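PDB 4NEK: enoyl-CoA hydratase/carnithine racemase from Magnetospirillum magneticum, which probably acts on enoyl-CoA thioesters as a crotonase-family enzyme, perhaps as a delta(3)-delta(2)-enoyl-CoA isomerase. Local coordinates for residues 8-13 against 189-194; 12-17 against 46-51; 89-94 against 201-206. One frame throughout, in Å; residues are numbered along the deposited sequence.

Contact 1 (8-13 against 189-194); sequences HVEGGV and AARKLA
Val-13 sets both of its methyl branches against Ala-190, and the close part of this contact is built round that meeting. CG1 and CG2 of Val-13 each lie 4.0 Å from Ala-190 CB, the one anti to the backbone N (chi1 179°), the other anti to the carbonyl carbon. CG2 also reaches toward the next turn of the helix, with Ala-194 CB at 4.3 Å. Two alanines one turn apart thus give the helix a shallow flank on which a single branched side chain can rest. The strands 5-10 and 13-18 form a beta-hairpin at the edge of the sheet, closed by a type I' turn from Glu-10 to Val-13, and helix 179-194 packs beside that turn. Gly-11 and Gly-12 occupy its positive-phi corners; the carbonyl oxygen O of Gly-11 stands 4.1 Å from Ala-194 CB. Toward solvent the chemistry changes. Arg-191 sends an extended chain past the turn, and its NH2 forms a salt bridge of 3.0 Å with Glu-10 OE2, the guanidinium and carboxylate planes being 36° apart. Gly-11 CA meets the guanidinium at its edge, 3.8 Å from Arg-191 NH1, where a side chain on the glycine would probably collide with the arginine as placed.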
loop_
_atom_site.group_PDB
_atom_site.type_symbol
_atom_site.label_atom_id
_atom_site.label_comp_id
_atom_site.label_asym_id
_atom_site.label_seq_id
_atom_site.Cartn_x
_atom_site.Cartn_y
_atom_site.Cartn_z
ATOM N N HIS C 8 -26.347 -26.346 8.432
ATOM C CA HIS C 8 -27.617 -26.391 7.739
ATOM C C HIS C 8 -27.442 -25.830 6.341
ATOM O O HIS C 8 -26.470 -25.145 6.084
ATOM C CB HIS C 8 -28.651 -25.590 8.515
ATOM C CG HIS C 8 -28.433 -24.120 8.451
ATOM N ND1 HIS C 8 -29.026 -23.328 7.493
ATOM C CD2 HIS C 8 -27.684 -23.292 9.216
ATOM C CE1 HIS C 8 -28.672 -22.068 7.686
ATOM N NE2 HIS C 8 -27.866 -22.018 8.730
ATOM N N VAL C 9 -28.383 -26.117 5.448
ATOM C CA VAL C 9 -28.284 -25.703 4.053
ATOM C C VAL C 9 -29.326 -24.658 3.703
ATOM O O VAL C 9 -30.455 -24.830 4.038
ATOM C CB VAL C 9 -28.511 -26.899 3.134
ATOM C CG1 VAL C 9 -28.398 -26.468 1.690
ATOM C CG2 VAL C 9 -27.509 -28.000 3.440
ATOM N N GLU C 10 -28.940 -23.585 3.015
ATOM C CA GLU C 10 -29.852 -22.556 2.524
ATOM C C GLU C 10 -29.424 -22.149 1.123
ATOM O O GLU C 10 -28.294 -21.675 0.929
ATOM C CB GLU C 10 -29.604 -21.283 3.389
ATOM C CG GLU C 10 -30.436 -20.774 4.558
ATOM C CD GLU C 10 -29.759 -19.528 5.136
ATOM O OE1 GLU C 10 -29.286 -19.541 6.292
ATOM O OE2 GLU C 10 -29.703 -18.528 4.400
ATOM N N GLY C 11 -30.314 -22.250 0.152
ATOM C CA GLY C 11 -30.053 -21.678 -1.178
ATOM C C GLY C 11 -28.762 -22.121 -1.804
ATOM O O GLY C 11 -28.011 -21.300 -2.360
ATOM N N GLY C 12 -28.473 -23.410 -1.669
ATOM C CA GLY C 12 -27.269 -23.986 -2.239
ATOM C C GLY C 12 -25.990 -23.849 -1.406
ATOM O O GLY C 12 -24.910 -24.262 -1.860
ATOM N N VAL C 13 -26.109 -23.266 -0.209
ATOM C CA VAL C 13 -24.979 -22.980 0.636
ATOM C C VAL C 13 -25.077 -23.772 1.901
ATOM O O VAL C 13 -26.047 -23.668 2.630
ATOM C CB VAL C 13 -24.964 -21.495 1.029
ATOM C CG1 VAL C 13 -23.788 -21.207 1.929
ATOM C CG2 VAL C 13 -24.871 -20.602 -0.193
ATOM N N ALA C 189 -21.286 -13.492 -0.881
ATOM C CA ALA C 189 -20.251 -14.071 -1.724
ATOM C C ALA C 189 -20.487 -15.569 -1.985
ATOM O O ALA C 189 -20.319 -16.043 -3.100
ATOM C CB ALA C 189 -18.910 -13.848 -1.090
ATOM N N ALA C 190 -20.910 -16.292 -0.950
ATOM C CA ALA C 190 -21.274 -17.673 -1.116
ATOM C C ALA C 190 -22.395 -17.861 -2.127
ATOM O O ALA C 190 -22.351 -18.776 -2.961
ATOM C CB ALA C 190 -21.682 -18.271 0.219
ATOM N N ARG C 191 -23.417 -17.032 -2.046
ATOM C CA ARG C 191 -24.555 -17.126 -2.980
ATOM C C ARG C 191 -24.134 -16.795 -4.409
ATOM O O ARG C 191 -24.590 -17.400 -5.356
ATOM C CB ARG C 191 -25.673 -16.176 -2.595
ATOM C CG ARG C 191 -26.468 -16.655 -1.419
ATOM C CD ARG C 191 -27.738 -15.839 -1.262
ATOM N NE ARG C 191 -28.283 -16.027 0.078
ATOM C CZ ARG C 191 -28.952 -17.106 0.493
ATOM N NH1 ARG C 191 -29.234 -18.111 -0.338
ATOM N NH2 ARG C 191 -29.354 -17.180 1.756
ATOM N N LYS C 192 -23.248 -15.842 -4.554
ATOM C CA LYS C 192 -22.806 -15.495 -5.860
ATOM C C LYS C 192 -22.047 -16.695 -6.464
ATOM O O LYS C 192 -22.211 -17.009 -7.627
ATOM C CB LYS C 192 -21.960 -14.246 -5.786
ATOM C CG LYS C 192 -21.665 -13.700 -7.136
ATOM C CD LYS C 192 -20.974 -12.339 -7.100
ATOM C CE LYS C 192 -20.561 -11.954 -8.523
ATOM N NZ LYS C 192 -20.273 -10.492 -8.657
ATOM N N LEU C 193 -21.232 -17.384 -5.672
ATOM C CA LEU C 193 -20.607 -18.599 -6.146
ATOM C C LEU C 193 -21.639 -19.690 -6.434
ATOM O O LEU C 193 -21.504 -20.453 -7.399
ATOM C CB LEU C 193 -19.621 -19.135 -5.131
ATOM C CG LEU C 193 -18.327 -18.352 -5.010
ATOM C CD1 LEU C 193 -17.546 -18.812 -3.803
ATOM C CD2 LEU C 193 -17.480 -18.511 -6.248
ATOM N N ALA C 194 -22.666 -19.764 -5.599
ATOM C CA ALA C 194 -23.638 -20.827 -5.736
ATOM C C ALA C 194 -24.464 -20.626 -6.990
ATOM O O ALA C 194 -25.000 -21.591 -7.515
ATOM C CB ALA C 194 -24.548 -20.903 -4.513
#

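Contact 2 (12-17 against 46-51); sequences GVQVVR and DDVNVF
Gly-12 O accepts two backbone N-H groups from successive residues, Asn-49 and Val-50. The shorter bond, from Asn-49 N to Gly-12 O, is 2.7 Å long and its donor is tilted 25° from the carbonyl plane; the longer, from Val-50 N, measures 3.1 Å and comes nearly along the C=O axis, although its N-H is less straight. Two residues on from Gly-12 the direction of donation reverses, Gln-14 N giving a 2.8 Å bond to Val-50 O. CA-H groups add to the polar pairing: Gly-12 CA lies 3.4 Å from Asp-47 O, in an almost linear C-H...O contact. The amide of Asn-49 turns to another partner, its ND2 donating to Ala-194 O at the end of helix 179-194.

Farther out, Gln-14 and Phe-51 run side by side in the same direction, with Gln-14 CB 4.0 Å from Phe-51 CD1 and the amide and ring planes 64° apart. The glutamine chain is extended, CG lying anti to the backbone N (chi1 -173°), which carries OE1 to within 3.7 Å of Val-48 CG2. Val-16 CG2 approaches the ring of Phe-51 at its edge, while Phe-39 of helix 29-44 stacks on that ring. Replacing Phe-51 by an alanine would probably open a gap beside the Gln-14 chain and leave Phe-39 without its stacking partner. Val-13 and Val-50 point to the other face of the sheet, the one lined by helix 179-194. Paired in parallel, with helix 29-44 packed on the Gln-14 and Phe-51 face, the two strands form the first beta-alpha-beta unit of the crotonase fold.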
loop_
_atom_site.group_PDB
_atom_site.type_symbol
_atom_site.label_atom_id
_atom_site.label_comp_id
_atom_site.label_asym_id
_atom_site.label_seq_id
_atom_site.Cartn_x
_atom_site.Cartn_y
_atom_site.Cartn_z
ATOM N N GLY C 12 -28.473 -23.410 -1.669
ATOM C CA GLY C 12 -27.269 -23.986 -2.239
ATOM C C GLY C 12 -25.990 -23.849 -1.406
ATOM O O GLY C 12 -24.910 -24.262 -1.860
ATOM N N VAL C 13 -26.109 -23.266 -0.209
ATOM C CA VAL C 13 -24.979 -22.980 0.636
ATOM C C VAL C 13 -25.077 -23.772 1.901
ATOM O O VAL C 13 -26.047 -23.668 2.630
ATOM C CB VAL C 13 -24.964 -21.495 1.029
ATOM C CG1 VAL C 13 -23.788 -21.207 1.929
ATOM C CG2 VAL C 13 -24.871 -20.602 -0.193
ATOM N N GLN C 14 -24.054 -24.557 2.203
ATOM C CA GLN C 14 -24.014 -25.245 3.477
ATOM C C GLN C 14 -23.252 -24.450 4.515
ATOM O O GLN C 14 -22.058 -24.277 4.402
ATOM C CB GLN C 14 -23.373 -26.587 3.371
ATOM C CG GLN C 14 -23.527 -27.292 4.701
ATOM C CD GLN C 14 -23.300 -28.781 4.614
ATOM O OE1 GLN C 14 -23.728 -29.432 3.671
ATOM N NE2 GLN C 14 -22.607 -29.329 5.599
ATOM N N VAL C 15 -23.969 -23.966 5.514
ATOM C CA VAL C 15 -23.415 -23.160 6.544
ATOM C C VAL C 15 -22.943 -24.068 7.643
ATOM O O VAL C 15 -23.666 -24.967 8.064
ATOM C CB VAL C 15 -24.478 -22.253 7.120
ATOM C CG1 VAL C 15 -23.898 -21.402 8.239
ATOM C CG2 VAL C 15 -25.029 -21.354 6.039
ATOM N N VAL C 16 -21.710 -23.875 8.065
ATOM C CA VAL C 16 -21.067 -24.716 9.067
ATOM C C VAL C 16 -20.490 -23.770 10.109
ATOM O O VAL C 16 -19.610 -23.004 9.792
ATOM C CB VAL C 16 -19.931 -25.517 8.426
ATOM C CG1 VAL C 16 -19.229 -26.349 9.465
ATOM C CG2 VAL C 16 -20.464 -26.420 7.315
ATOM N N ARG C 17 -21.044 -23.783 11.301
ATOM C CA ARG C 17 -20.718 -22.794 12.290
ATOM C C ARG C 17 -20.124 -23.446 13.541
ATOM O O ARG C 17 -20.689 -24.386 14.073
ATOM C CB ARG C 17 -21.954 -22.014 12.701
ATOM C CG ARG C 17 -21.576 -20.933 13.695
ATOM C CD ARG C 17 -22.778 -20.262 14.312
ATOM N NE ARG C 17 -23.604 -19.522 13.378
ATOM C CZ ARG C 17 -23.362 -18.273 12.955
ATOM N NH1 ARG C 17 -22.314 -17.566 13.385
ATOM N NH2 ARG C 17 -24.162 -17.720 12.080
ATOM N N ASP C 46 -26.164 -33.136 -3.392
ATOM C CA ASP C 46 -26.464 -32.453 -4.612
ATOM C C ASP C 46 -27.158 -31.097 -4.429
ATOM O O ASP C 46 -27.138 -30.276 -5.320
ATOM C CB ASP C 46 -27.326 -33.358 -5.449
ATOM C CG ASP C 46 -27.464 -32.862 -6.882
ATOM O OD1 ASP C 46 -27.023 -31.797 -7.317
ATOM O OD2 ASP C 46 -28.109 -33.534 -7.616
ATOM N N ASP C 47 -27.757 -30.833 -3.296
ATOM C CA ASP C 47 -28.355 -29.507 -3.070
ATOM C C ASP C 47 -27.359 -28.466 -2.611
ATOM O O ASP C 47 -27.707 -27.304 -2.436
ATOM C CB ASP C 47 -29.432 -29.593 -1.987
ATOM C CG ASP C 47 -30.592 -30.487 -2.390
ATOM O OD1 ASP C 47 -31.089 -30.324 -3.515
ATOM O OD2 ASP C 47 -30.987 -31.349 -1.587
ATOM N N VAL C 48 -26.133 -28.891 -2.370
ATOM C CA VAL C 48 -25.080 -27.998 -1.910
ATOM C C VAL C 48 -24.079 -27.643 -3.014
ATOM O O VAL C 48 -23.494 -28.522 -3.631
ATOM C CB VAL C 48 -24.310 -28.654 -0.801
ATOM C CG1 VAL C 48 -23.098 -27.812 -0.436
ATOM C CG2 VAL C 48 -25.214 -28.818 0.388
ATOM N N ASN C 49 -23.910 -26.352 -3.242
ATOM C CA ASN C 49 -22.941 -25.866 -4.184
ATOM C C ASN C 49 -21.714 -25.251 -3.551
ATOM O O ASN C 49 -20.653 -25.275 -4.167
ATOM C CB ASN C 49 -23.572 -24.799 -5.052
ATOM C CG ASN C 49 -24.590 -25.369 -6.020
ATOM O OD1 ASN C 49 -24.797 -26.575 -6.104
ATOM N ND2 ASN C 49 -25.172 -24.505 -6.796
ATOM N N VAL C 50 -21.857 -24.724 -2.334
ATOM C CA VAL C 50 -20.804 -23.968 -1.701
ATOM C C VAL C 50 -20.888 -24.175 -0.201
ATOM O O VAL C 50 -21.983 -24.263 0.327
ATOM C CB VAL C 50 -21.012 -22.476 -2.001
ATOM C CG1 VAL C 50 -19.978 -21.608 -1.314
ATOM C CG2 VAL C 50 -20.933 -22.245 -3.485
ATOM N N PHE C 51 -19.742 -24.142 0.480
ATOM C CA PHE C 51 -19.683 -24.085 1.946
ATOM C C PHE C 51 -19.409 -22.696 2.453
ATOM O O PHE C 51 -18.643 -21.950 1.867
ATOM C CB PHE C 51 -18.548 -24.936 2.466
ATOM C CG PHE C 51 -18.717 -26.412 2.212
ATOM C CD1 PHE C 51 -19.377 -27.190 3.120
ATOM C CD2 PHE C 51 -18.151 -27.011 1.099
ATOM C CE1 PHE C 51 -19.525 -28.552 2.900
ATOM C CE2 PHE C 51 -18.280 -28.364 0.878
ATOM C CZ PHE C 51 -18.987 -29.138 1.760
#

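Contact 3 (89-94 against 201-206)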
loop_
_atom_site.group_PDB
_atom_site.type_symbol
_atom_site.label_atom_id
_atom_site.label_comp_id
_atom_site.label_asym_id
_atom_site.label_seq_id
_atom_site.Cartn_x
_atom_site.Cartn_y
_atom_site.Cartn_z
ATOM N N GLY C 89 -9.009 -31.004 0.523
ATOM C CA GLY C 89 -9.466 -31.760 -0.641
ATOM C C GLY C 89 -10.885 -31.446 -1.119
ATOM O O GLY C 89 -11.365 -32.056 -2.081
ATOM N N ALA C 90 -11.578 -30.500 -0.491
ATOM C CA ALA C 90 -12.958 -30.227 -0.899
ATOM C C ALA C 90 -13.038 -29.737 -2.320
ATOM O O ALA C 90 -12.354 -28.781 -2.691
ATOM C CB ALA C 90 -13.600 -29.213 0.022
ATOM N N ARG C 91 -13.884 -30.380 -3.113
ATOM C CA ARG C 91 -14.049 -30.023 -4.524
ATOM C C ARG C 91 -14.901 -28.776 -4.682
ATOM O O ARG C 91 -14.703 -27.976 -5.588
ATOM C CB ARG C 91 -14.641 -31.205 -5.289
ATOM C CG ARG C 91 -13.752 -32.457 -5.279
ATOM C CD ARG C 91 -12.700 -32.503 -6.407
ATOM N NE ARG C 91 -13.214 -32.270 -7.779
ATOM C CZ ARG C 91 -12.572 -32.518 -8.935
ATOM N NH1 ARG C 91 -13.174 -32.221 -10.083
ATOM N NH2 ARG C 91 -11.353 -33.060 -8.974
ATOM N N LYS C 92 -15.849 -28.595 -3.793
ATOM C CA LYS C 92 -16.710 -27.424 -3.843
ATOM C C LYS C 92 -16.065 -26.230 -3.143
ATOM O O LYS C 92 -15.215 -26.382 -2.299
ATOM C CB LYS C 92 -18.080 -27.720 -3.214
ATOM C CG LYS C 92 -18.811 -28.861 -3.892
ATOM C CD LYS C 92 -20.173 -29.209 -3.247
ATOM C CE LYS C 92 -20.771 -30.437 -3.922
ATOM N NZ LYS C 92 -22.065 -30.836 -3.351
ATOM N N PRO C 93 -16.489 -25.045 -3.504
ATOM C CA PRO C 93 -15.916 -23.840 -2.945
ATOM C C PRO C 93 -16.231 -23.658 -1.492
ATOM O O PRO C 93 -17.273 -24.109 -1.021
ATOM C CB PRO C 93 -16.597 -22.702 -3.722
ATOM C CG PRO C 93 -17.195 -23.336 -4.928
ATOM C CD PRO C 93 -17.484 -24.759 -4.557
ATOM N N VAL C 94 -15.335 -22.948 -0.817
ATOM C CA VAL C 94 -15.400 -22.757 0.620
ATOM C C VAL C 94 -15.128 -21.285 0.926
ATOM O O VAL C 94 -14.127 -20.738 0.524
ATOM C CB VAL C 94 -14.333 -23.606 1.305
ATOM C CG1 VAL C 94 -14.359 -23.407 2.800
ATOM C CG2 VAL C 94 -14.499 -25.085 0.957
ATOM N N LEU C 201 -17.547 -24.577 -12.204
ATOM C CA LEU C 201 -16.875 -23.946 -11.099
ATOM C C LEU C 201 -15.926 -24.888 -10.407
ATOM O O LEU C 201 -14.797 -24.529 -10.049
ATOM C CB LEU C 201 -17.877 -23.460 -10.089
ATOM C CG LEU C 201 -17.329 -22.502 -9.039
ATOM C CD1 LEU C 201 -16.607 -21.316 -9.638
ATOM C CD2 LEU C 201 -18.464 -21.972 -8.177
ATOM N N VAL C 202 -16.379 -26.104 -10.216
ATOM C CA VAL C 202 -15.569 -27.134 -9.619
ATOM C C VAL C 202 -14.307 -27.427 -10.434
ATOM O O VAL C 202 -13.235 -27.667 -9.867
ATOM C CB VAL C 202 -16.455 -28.407 -9.429
ATOM C CG1 VAL C 202 -15.647 -29.681 -9.325
ATOM C CG2 VAL C 202 -17.330 -28.240 -8.192
ATOM N N GLN C 203 -14.426 -27.414 -11.749
ATOM C CA GLN C 203 -13.275 -27.664 -12.605
ATOM C C GLN C 203 -12.286 -26.526 -12.512
ATOM O O GLN C 203 -11.070 -26.720 -12.528
ATOM C CB GLN C 203 -13.723 -27.769 -14.049
ATOM C CG GLN C 203 -14.555 -28.991 -14.376
ATOM C CD GLN C 203 -13.768 -30.258 -14.134
ATOM O OE1 GLN C 203 -12.638 -30.404 -14.603
ATOM N NE2 GLN C 203 -14.346 -31.170 -13.362
ATOM N N ILE C 204 -12.806 -25.313 -12.416
ATOM C CA ILE C 204 -11.947 -24.158 -12.272
ATOM C C ILE C 204 -11.164 -24.257 -10.993
ATOM O O ILE C 204 -9.945 -24.023 -10.968
ATOM C CB ILE C 204 -12.759 -22.876 -12.322
ATOM C CG1 ILE C 204 -13.242 -22.669 -13.776
ATOM C CG2 ILE C 204 -11.919 -21.673 -11.922
ATOM C CD1 ILE C 204 -14.137 -21.458 -13.960
ATOM N N LYS C 205 -11.850 -24.599 -9.910
ATOM C CA LYS C 205 -11.171 -24.691 -8.618
ATOM C C LYS C 205 -10.111 -25.770 -8.675
ATOM O O LYS C 205 -8.994 -25.563 -8.199
ATOM C CB LYS C 205 -12.156 -24.958 -7.491
ATOM C CG LYS C 205 -11.476 -25.189 -6.173
ATOM C CD LYS C 205 -12.457 -25.185 -5.027
ATOM C CE LYS C 205 -11.722 -25.735 -3.826
ATOM N NZ LYS C 205 -12.515 -25.601 -2.586
ATOM N N ALA C 206 -10.429 -26.905 -9.299
ATOM C CA ALA C 206 -9.469 -28.015 -9.366
ATOM C C ALA C 206 -8.243 -27.631 -10.180
ATOM O O ALA C 206 -7.114 -27.918 -9.798
ATOM C CB ALA C 206 -10.108 -29.248 -9.939
HETATM O O HOH W 1 -12.748 -28.375 -7.174
#
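Lys-205 reaches across to the 89-94 loop fully extended, every torsion close to 180° from chi1 (174°) to chi4, an extension that carries its ammonium group to two backbone carbonyls. NZ lies 2.8 Å from Lys-92 O, approaching from above the carbonyl plane, and makes a weak bond of 3.2 Å to Ala-90 O; Asp-114 supplies the salt bridge that would balance this buried charge. Arg-91 adopts the contrary shape. Bent at chi2 (-87°) and again at chi3, its chain folds along the helix surface and crosses Val-202 at about a right angle, with NH1 3.6 Å from Val-202 CG1. Ala-206 CB sits over one face of the guanidinium, offset toward its rim, whereas Gln-203 NE2 comes to its edge. A water bridges loop and helix, donating to Val-202 O and, at a doubtfully short distance, to Arg-91 O. Pro-93 CG packs 3.7 Å from Leu-201 CD2 on the apolar flank, where Met-157 of the second subunit also touches both residues. The loop lies between helix 79-88 and strand 94-98: Glu-43 of helix 29-44 accepts hydrogen bonds from its backbone, Phe-51 of strand 50-54 pairs with Pro-93, and helix 198-208 packs against it.

Overall arrangement
Contacts 1 and 2 share Gly-12 and Val-13, with centres about 6 Å apart, so the hairpin turn is held by helix 179-194 and by strand 50-54 together. Contact 1 is partly buried and pairs a small apolar patch with an ion pair at its margin. Contact 2 is a buried sheet pairing dominated by backbone bonds, while contact 3, also buried, relies on a lysine side chain to satisfy loop carbonyls. Contact 3 stands about 13 Å from contact 2, centre to centre, yet Lys-92 NZ donates to Val-48 O. Leu-193 packs on both Pro-93 and Leu-201, joining contacts 1 and 3 near the second subunit.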